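PDB 7EZZ: phospholipase A1 from Salmonella typhi, which probably hydrolyses the fatty acyl esters of phospholipids in the outer membrane, acting as a calcium-binding beta-barrel enzyme that is dimeric here. Local coordinates for residues Leu121-Met126 with Tyr147-Ala152; Leu158-Pro163 with Gln184-Tyr189. All blocks are in the same frame, centred on the assembly; numbering follows the deposited sequence.

Contact 1: residues Leu121-Met126 with Tyr147-Ala152; sequences LRDVEM and YTRLMA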
ATOM      1  N   LEU B 121       6.449  30.070  -1.945  1.00 31.22           N
ATOM      2  CA  LEU B 121       5.941  29.069  -0.988  1.00 30.08           C
ATOM      3  C   LEU B 121       4.639  28.555  -1.581  1.00 32.24           C
ATOM      4  O   LEU B 121       3.801  29.353  -1.925  1.00 31.77           O
ATOM      5  CB  LEU B 121       5.756  29.721   0.378  1.00 28.13           C
ATOM      6  CG  LEU B 121       5.197  28.827   1.470  1.00 27.79           C
ATOM      7  CD1 LEU B 121       6.207  27.807   1.919  1.00 24.69           C
ATOM      8  CD2 LEU B 121       4.750  29.669   2.635  1.00 27.40           C
ATOM      9  N   ARG B 122       4.525  27.243  -1.730  1.00 34.87           N
ATOM     10  CA  ARG B 122       3.345  26.696  -2.422  1.00 34.05           C
ATOM     11  C   ARG B 122       2.514  25.869  -1.466  1.00 33.33           C
ATOM     12  O   ARG B 122       1.327  25.875  -1.607  1.00 34.62           O
ATOM     13  CB  ARG B 122       3.820  25.760  -3.526  1.00 36.62           C
ATOM     14  CG  ARG B 122       4.216  26.457  -4.810  1.00 35.05           C
ATOM     15  CD  ARG B 122       3.065  27.326  -5.211  1.00 39.71           C
ATOM     16  NE  ARG B 122       3.375  28.091  -6.387  1.00 43.66           N
ATOM     17  CZ  ARG B 122       2.514  28.868  -6.997  1.00 42.74           C
ATOM     18  NH1 ARG B 122       1.284  28.980  -6.541  1.00 39.18           N
ATOM     19  NH2 ARG B 122       2.889  29.527  -8.067  1.00 46.07           N
ATOM     20  N   ASP B 123       3.146  25.138  -0.566  1.00 33.23           N
ATOM     21  CA  ASP B 123       2.384  24.246   0.344  1.00 28.85           C
ATOM     22  C   ASP B 123       2.720  24.535   1.807  1.00 26.04           C
ATOM     23  O   ASP B 123       3.907  24.575   2.135  1.00 24.08           O
ATOM     24  CB  ASP B 123       2.727  22.782   0.068  1.00 28.04           C
ATOM     25  CG  ASP B 123       2.086  22.187  -1.170  1.00 28.07           C
ATOM     26  OD1 ASP B 123       1.740  22.943  -2.079  1.00 27.91           O
ATOM     27  OD2 ASP B 123       1.951  20.967  -1.209  1.00 27.52           O
ATOM     28  N   VAL B 124       1.703  24.719   2.633  1.00 23.39           N
ATOM     29  CA  VAL B 124       1.880  24.865   4.106  1.00 23.17           C
ATOM     30  C   VAL B 124       1.057  23.733   4.723  1.00 23.33           C
ATOM     31  O   VAL B 124      -0.150  23.706   4.488  1.00 23.26           O
ATOM     32  CB  VAL B 124       1.429  26.243   4.620  1.00 24.00           C
ATOM     33  CG1 VAL B 124       1.609  26.359   6.123  1.00 22.52           C
ATOM     34  CG2 VAL B 124       2.152  27.372   3.911  1.00 23.21           C
ATOM     35  N   GLU B 125       1.661  22.847   5.488  1.00 23.89           N
ATOM     36  CA  GLU B 125       0.906  21.686   6.021  1.00 25.24           C
ATOM     37  C   GLU B 125       1.160  21.531   7.520  1.00 26.89           C
ATOM     38  O   GLU B 125       2.316  21.628   7.927  1.00 27.77           O
ATOM     39  CB  GLU B 125       1.356  20.449   5.246  1.00 24.61           C
ATOM     40  CG  GLU B 125       0.568  19.193   5.530  1.00 25.65           C
ATOM     41  CD  GLU B 125       1.043  18.027   4.689  1.00 24.80           C
ATOM     42  OE1 GLU B 125       1.206  16.936   5.230  1.00 26.09           O
ATOM     43  OE2 GLU B 125       1.262  18.228   3.500  1.00 24.59           O
ATOM     44  N   MET B 126       0.116  21.293   8.295  1.00 28.60           N
ATOM     45  CA  MET B 126       0.237  21.070   9.758  1.00 31.34           C
ATOM     46  C   MET B 126      -0.444  19.744  10.099  1.00 25.91           C
ATOM     47  O   MET B 126      -1.568  19.567   9.650  1.00 22.89           O
ATOM     48  CB  MET B 126      -0.481  22.182  10.525  1.00 37.59           C
ATOM     49  CG  MET B 126       0.216  23.517  10.463  1.00 46.98           C
ATOM     50  SD  MET B 126      -0.841  24.833  11.098  1.00 55.66           S
ATOM     51  CE  MET B 126      -2.069  24.916   9.799  1.00 56.26           C
ATOM     52  N   TYR B 147       4.051  17.901  13.203  1.00 25.18           N
ATOM     53  CA  TYR B 147       4.972  18.474  12.230  1.00 24.99           C
ATOM     54  C   TYR B 147       4.310  19.597  11.439  1.00 26.02           C
ATOM     55  O   TYR B 147       3.087  19.754  11.448  1.00 24.61           O
ATOM     56  CB  TYR B 147       5.452  17.426  11.217  1.00 24.44           C
ATOM     57  CG  TYR B 147       4.352  16.980  10.285  1.00 24.26           C
ATOM     58  CD1 TYR B 147       3.427  16.021  10.700  1.00 24.18           C
ATOM     59  CD2 TYR B 147       4.173  17.562   9.030  1.00 22.73           C
ATOM     60  CE1 TYR B 147       2.372  15.633   9.884  1.00 22.83           C
ATOM     61  CE2 TYR B 147       3.127  17.168   8.199  1.00 23.05           C
ATOM     62  CZ  TYR B 147       2.217  16.204   8.627  1.00 22.54           C
ATOM     63  OH  TYR B 147       1.162  15.815   7.851  1.00 20.92           O
ATOM     64  N   THR B 148       5.164  20.332  10.715  1.00 26.84           N
ATOM     65  CA  THR B 148       4.786  21.258   9.671  1.00 26.78           C
ATOM     66  C   THR B 148       5.602  20.906   8.430  1.00 29.72           C
ATOM     67  O   THR B 148       6.809  20.679   8.512  1.00 30.94           O
ATOM     68  CB  THR B 148       5.078  22.685  10.138  1.00 26.75           C
ATOM     69  OG1 THR B 148       4.132  22.987  11.165  1.00 25.19           O
ATOM     70  CG2 THR B 148       4.944  23.711   9.035  1.00 28.50           C
ATOM     71  N   ARG B 149       4.934  20.819   7.282  1.00 30.14           N
ATOM     72  CA  ARG B 149       5.631  20.645   6.020  1.00 28.18           C
ATOM     73  C   ARG B 149       5.467  21.945   5.241  1.00 29.62           C
ATOM     74  O   ARG B 149       4.349  22.455   5.119  1.00 35.27           O
ATOM     75  CB  ARG B 149       5.082  19.430   5.261  1.00 29.48           C
ATOM     76  CG  ARG B 149       5.846  19.044   3.997  1.00 29.03           C
ATOM     77  CD  ARG B 149       5.169  17.919   3.226  1.00 27.09           C
ATOM     78  NE  ARG B 149       3.884  18.331   2.683  1.00 27.39           N
ATOM     79  CZ  ARG B 149       3.722  18.997   1.540  1.00 30.07           C
ATOM     80  NH1 ARG B 149       4.776  19.291   0.787  1.00 31.24           N
ATOM     81  NH2 ARG B 149       2.510  19.346   1.138  1.00 30.13           N
ATOM     82  N   LEU B 150       6.594  22.491   4.760  1.00 26.70           N
ATOM     83  CA  LEU B 150       6.596  23.689   3.929  1.00 24.36           C
ATOM     84  C   LEU B 150       7.298  23.388   2.607  1.00 23.82           C
ATOM     85  O   LEU B 150       8.437  22.949   2.606  1.00 22.93           O
ATOM     86  CB  LEU B 150       7.373  24.790   4.645  1.00 24.14           C
ATOM     87  CG  LEU B 150       6.949  25.111   6.073  1.00 23.58           C
ATOM     88  CD1 LEU B 150       8.036  25.895   6.795  1.00 21.94           C
ATOM     89  CD2 LEU B 150       5.626  25.861   6.057  1.00 22.88           C
ATOM     90  N   MET B 151       6.632  23.650   1.484  1.00 23.78           N
ATOM     91  CA  MET B 151       7.239  23.425   0.181  1.00 25.54           C
ATOM     92  C   MET B 151       7.253  24.735  -0.607  1.00 26.60           C
ATOM     93  O   MET B 151       6.230  25.428  -0.734  1.00 26.80           O
ATOM     94  CB  MET B 151       6.529  22.319  -0.622  1.00 27.81           C
ATOM     95  CG  MET B 151       7.179  21.996  -1.975  1.00 28.30           C
ATOM     96  SD  MET B 151       6.741  23.131  -3.374  1.00 32.24           S
ATOM     97  CE  MET B 151       5.205  22.397  -3.966  1.00 31.83           C
ATOM     98  N   ALA B 152       8.429  25.021  -1.179  1.00 27.33           N
ATOM     99  CA  ALA B 152       8.653  26.179  -2.027  1.00 30.46           C
ATOM    100  C   ALA B 152       9.333  25.760  -3.338  1.00 30.38           C
ATOM    101  O   ALA B 152      10.059  24.778  -3.384  1.00 29.91           O
ATOM    102  CB  ALA B 152       9.462  27.184  -1.240  1.00 29.62           C
TER

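Contact 2: residues Leu158-Pro163 with Gln184-Tyr189; sequences LVEVKP and QLKIGY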
ATOM      1  N   LEU B 158      12.770  22.597  -6.381  1.00 25.04           N
ATOM      2  CA  LEU B 158      11.759  22.450  -5.348  1.00 22.60           C
ATOM      3  C   LEU B 158      12.503  22.161  -4.042  1.00 23.23           C
ATOM      4  O   LEU B 158      13.479  21.405  -4.047  1.00 23.69           O
ATOM      5  CB  LEU B 158      10.850  21.302  -5.779  1.00 21.76           C
ATOM      6  CG  LEU B 158       9.741  20.863  -4.819  1.00 22.21           C
ATOM      7  CD1 LEU B 158       8.522  20.353  -5.611  1.00 22.37           C
ATOM      8  CD2 LEU B 158      10.247  19.786  -3.861  1.00 19.70           C
ATOM      9  N   VAL B 159      12.109  22.842  -2.965  1.00 21.40           N
ATOM     10  CA  VAL B 159      12.697  22.644  -1.610  1.00 20.89           C
ATOM     11  C   VAL B 159      11.563  22.390  -0.627  1.00 20.23           C
ATOM     12  O   VAL B 159      10.665  23.161  -0.588  1.00 17.81           O
ATOM     13  CB  VAL B 159      13.547  23.829  -1.133  1.00 20.23           C
ATOM     14  CG1 VAL B 159      14.332  23.457   0.100  1.00 18.71           C
ATOM     15  CG2 VAL B 159      14.470  24.328  -2.208  1.00 20.47           C
ATOM     16  N   GLU B 160      11.665  21.328   0.150  1.00 23.56           N
ATOM     17  CA  GLU B 160      10.621  20.980   1.136  1.00 25.75           C
ATOM     18  C   GLU B 160      11.287  20.825   2.502  1.00 25.85           C
ATOM     19  O   GLU B 160      12.240  20.099   2.606  1.00 24.38           O
ATOM     20  CB  GLU B 160       9.885  19.733   0.642  1.00 28.44           C
ATOM     21  CG  GLU B 160       8.711  19.282   1.481  1.00 36.95           C
ATOM     22  CD  GLU B 160       8.017  18.001   1.034  1.00 46.20           C
ATOM     23  OE1 GLU B 160       8.146  16.993   1.721  1.00 49.73           O
ATOM     24  OE2 GLU B 160       7.316  18.018   0.021  1.00 47.94           O
ATOM     25  N   VAL B 161      10.852  21.599   3.483  1.00 25.42           N
ATOM     26  CA  VAL B 161      11.377  21.430   4.863  1.00 26.87           C
ATOM     27  C   VAL B 161      10.234  20.890   5.709  1.00 27.88           C
ATOM     28  O   VAL B 161       9.131  21.348   5.547  1.00 28.15           O
ATOM     29  CB  VAL B 161      11.927  22.732   5.460  1.00 28.54           C
ATOM     30  CG1 VAL B 161      12.512  22.498   6.831  1.00 26.87           C
ATOM     31  CG2 VAL B 161      12.965  23.352   4.562  1.00 30.81           C
ATOM     32  N   LYS B 162      10.531  19.935   6.571  1.00 27.28           N
ATOM     33  CA  LYS B 162       9.500  19.340   7.434  1.00 26.52           C
ATOM     34  C   LYS B 162      10.051  19.192   8.845  1.00 26.09           C
ATOM     35  O   LYS B 162      10.615  18.178   9.139  1.00 24.41           O
ATOM     36  CB  LYS B 162       9.051  18.014   6.840  1.00 30.48           C
ATOM     37  CG  LYS B 162       8.184  17.165   7.733  1.00 32.05           C
ATOM     38  CD  LYS B 162       7.462  16.134   6.957  1.00 36.76           C
ATOM     39  CE  LYS B 162       6.882  15.043   7.824  1.00 43.42           C
ATOM     40  NZ  LYS B 162       5.795  14.310   7.143  1.00 45.71           N
ATOM     41  N   PRO B 163       9.952  20.229   9.689  1.00 25.76           N
ATOM     42  CA  PRO B 163      10.385  20.156  11.056  1.00 23.77           C
ATOM     43  C   PRO B 163       9.294  19.542  11.934  1.00 23.65           C
ATOM     44  O   PRO B 163       8.178  19.716  11.650  1.00 22.41           O
ATOM     45  CB  PRO B 163      10.611  21.627  11.395  1.00 24.32           C
ATOM     46  CG  PRO B 163       9.611  22.345  10.588  1.00 24.68           C
ATOM     47  CD  PRO B 163       9.475  21.543   9.326  1.00 25.47           C
ATOM     48  N   GLN B 184      13.379  17.309   8.360  1.00 38.65           N
ATOM     49  CA  GLN B 184      13.704  16.554   7.147  1.00 37.20           C
ATOM     50  C   GLN B 184      13.777  17.588   6.037  1.00 33.20           C
ATOM     51  O   GLN B 184      12.992  18.493   6.025  1.00 28.26           O
ATOM     52  CB  GLN B 184      12.621  15.516   6.870  1.00 41.29           C
ATOM     53  CG  GLN B 184      13.027  14.442   5.876  1.00 44.60           C
ATOM     54  CD  GLN B 184      11.849  13.815   5.180  1.00 46.76           C
ATOM     55  OE1 GLN B 184      11.621  12.622   5.269  1.00 46.16           O
ATOM     56  NE2 GLN B 184      11.087  14.624   4.476  1.00 45.71           N
ATOM     57  N   LEU B 185      14.804  17.482   5.225  1.00 31.81           N
ATOM     58  CA  LEU B 185      14.957  18.344   4.068  1.00 30.62           C
ATOM     59  C   LEU B 185      14.771  17.526   2.793  1.00 32.76           C
ATOM     60  O   LEU B 185      15.221  16.390   2.690  1.00 33.97           O
ATOM     61  CB  LEU B 185      16.340  18.997   4.125  1.00 29.03           C
ATOM     62  CG  LEU B 185      16.657  20.100   3.109  1.00 28.18           C
ATOM     63  CD1 LEU B 185      15.583  21.159   3.059  1.00 26.76           C
ATOM     64  CD2 LEU B 185      17.986  20.751   3.456  1.00 28.65           C
ATOM     65  N   LYS B 186      14.090  18.127   1.819  1.00 33.68           N
ATOM     66  CA  LYS B 186      13.904  17.520   0.515  1.00 34.07           C
ATOM     67  C   LYS B 186      14.232  18.558  -0.547  1.00 35.72           C
ATOM     68  O   LYS B 186      13.728  19.686  -0.487  1.00 35.77           O
ATOM     69  CB  LYS B 186      12.444  17.118   0.326  1.00 37.04           C
ATOM     70  CG  LYS B 186      12.212  15.629   0.149  1.00 42.05           C
ATOM     71  CD  LYS B 186      10.764  15.292  -0.151  1.00 45.36           C
ATOM     72  CE  LYS B 186      10.158  14.244   0.764  1.00 47.56           C
ATOM     73  NZ  LYS B 186       8.674  14.324   0.808  1.00 53.03           N
ATOM     74  N   ILE B 187      15.086  18.158  -1.502  1.00 31.44           N
ATOM     75  CA  ILE B 187      15.447  18.995  -2.642  1.00 28.79           C
ATOM     76  C   ILE B 187      15.181  18.248  -3.954  1.00 28.00           C
ATOM     77  O   ILE B 187      15.635  17.119  -4.153  1.00 26.33           O
ATOM     78  CB  ILE B 187      16.905  19.490  -2.551  1.00 28.30           C
ATOM     79  CG1 ILE B 187      17.223  20.160  -1.212  1.00 26.12           C
ATOM     80  CG2 ILE B 187      17.212  20.425  -3.705  1.00 30.01           C
ATOM     81  CD1 ILE B 187      18.421  21.077  -1.274  1.00 25.04           C
ATOM     82  N   GLY B 188      14.414  18.883  -4.848  1.00 28.35           N
ATOM     83  CA  GLY B 188      14.128  18.323  -6.162  1.00 27.47           C
ATOM     84  C   GLY B 188      14.683  19.221  -7.255  1.00 26.90           C
ATOM     85  O   GLY B 188      14.669  20.438  -7.112  1.00 30.31           O
ATOM     86  N   TYR B 189      15.196  18.616  -8.328  1.00 27.88           N
ATOM     87  CA  TYR B 189      15.709  19.368  -9.464  1.00 28.36           C
ATOM     88  C   TYR B 189      15.177  18.790 -10.781  1.00 29.52           C
ATOM     89  O   TYR B 189      15.368  17.608 -11.061  1.00 34.29           O
ATOM     90  CB  TYR B 189      17.238  19.465  -9.434  1.00 27.55           C
ATOM     91  CG  TYR B 189      17.727  20.423 -10.486  1.00 29.09           C
ATOM     92  CD1 TYR B 189      17.519  21.778 -10.342  1.00 30.39           C
ATOM     93  CD2 TYR B 189      18.313  19.988 -11.664  1.00 29.28           C
ATOM     94  CE1 TYR B 189      17.895  22.685 -11.323  1.00 30.82           C
ATOM     95  CE2 TYR B 189      18.682  20.875 -12.661  1.00 29.55           C
ATOM     96  CZ  TYR B 189      18.506  22.232 -12.475  1.00 30.84           C
ATOM     97  OH  TYR B 189      18.869  23.119 -13.445  1.00 33.47           O
TER
HETATM   98  O   HOH W   1      10.704  17.149   3.917  1.00  8.35           O

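Contact 1: residues Leu121-Met126 with Tyr147-Ala152
A salt-bridge network on the barrel's inner face, built from D123, E125 and R149, joins 121-126 to 147-152. R149 leaves the backbone extended and turns at chi3 (66°), which swings its guanidinium across to the neighbouring strand. There it takes E125 side-on: NE lies 2.7 Å from OE2 of E125, meeting that oxygen from above the carboxylate plane, while NH2 reaches the same oxygen nearly along its C-O axis. NH2 also donates almost straight (171°) to OD2 of D123 at 2.9 Å, on the anti lone pair. Both carboxylates thus sit at the guanidinium edge, their own planes turned steeply to it. E125 is further held by Y147, whose OH donates to OE1 at 2.9 Å. Such polar interiors, set against an apolar outer surface, belong to the antiparallel outer-membrane barrel, and these two strands form one of its hairpins. S5 OG also meets OD1 of D123 and I7 N its OD2, while Y23 OH is a second partner for OE1 of E125; helix 6-11 packs on R149 and both acids through I6 and I7. A classic beta bulge interrupts the pairing at R122 and D123: both backbone N atoms donate to O of M151, at 2.7 Å from R122 N and 3.1 Å from D123 N. On the outer face, CG1 of V124 rests alongside CD2 of L150 at 4.0 Å.

Contact 2: residues Leu158-Pro163 with Gln184-Tyr189
L158 begins the pairing of 158-163 with 184-189 by exchanging two backbone hydrogen bonds with G188; its O accepts from G188 N at 2.8 Å. Its side chain points into the barrel beside a glycine, so the partner strand offers only backbone there. V159 turns to the outer face, where its CG1 approaches CD1 of L185 at 3.9 Å. E160 pairs with K186 through another hydrogen-bonded couple, and the two side chains run side by side into the interior with their CB atoms 3.7 Å apart. The glutamate is extended, with CG anti to its backbone N (chi1 -176°), which carries the carboxylate up to the level of the lysine amine. K186 NZ then forms a salt bridge to OE1 of E160 at 2.9 Å, approaching 35° out of the carboxylate plane. A water accepts from NE2 of Q184 at 2.6 Å and gives only weak bonds to OE1 of E160 and O of Q184. V161 returns to the outer face, and its CG2 packs 3.7 Å from the same CD1 of L185, so this one methyl meets both valines, each chain crossing the leucine at a slant. The strand pairing loosens at K162 and Q184, and the extended side chain of K162 leads away from the partner strand to a hydrogen bond between its NZ and OE1 of Q105. The pair forms two adjacent staves of the antiparallel barrel. Strand 142-154 flanks 158-163, while strand 194-203 flanks 184-189 through backbone bonds from L185 to G200 and from I187 to A198.

Contacts 1 and 2 are successive strand pairs of one barrel wall, their centres about 10 Å apart, and strands 142-154 and 157-167 stitch them together. The backbone joins directly: V159 N lies 2.9 Å from A152 O, and L150 N lies 2.9 Å from V161 O, both probable hydrogen bonds. Inside the barrel, R149 NH1 forms a salt bridge with E160 OE2, so the charged network runs from D123 and E125 through R149 and E160 to K186. This chain of salt bridges illustrates how buried charges can be paired across several strands. Y147 and K162 add a cation-pi link. The Y147 side chain lies about 14 Å from a bound dodecane, so the network stands apart from that ligand's site.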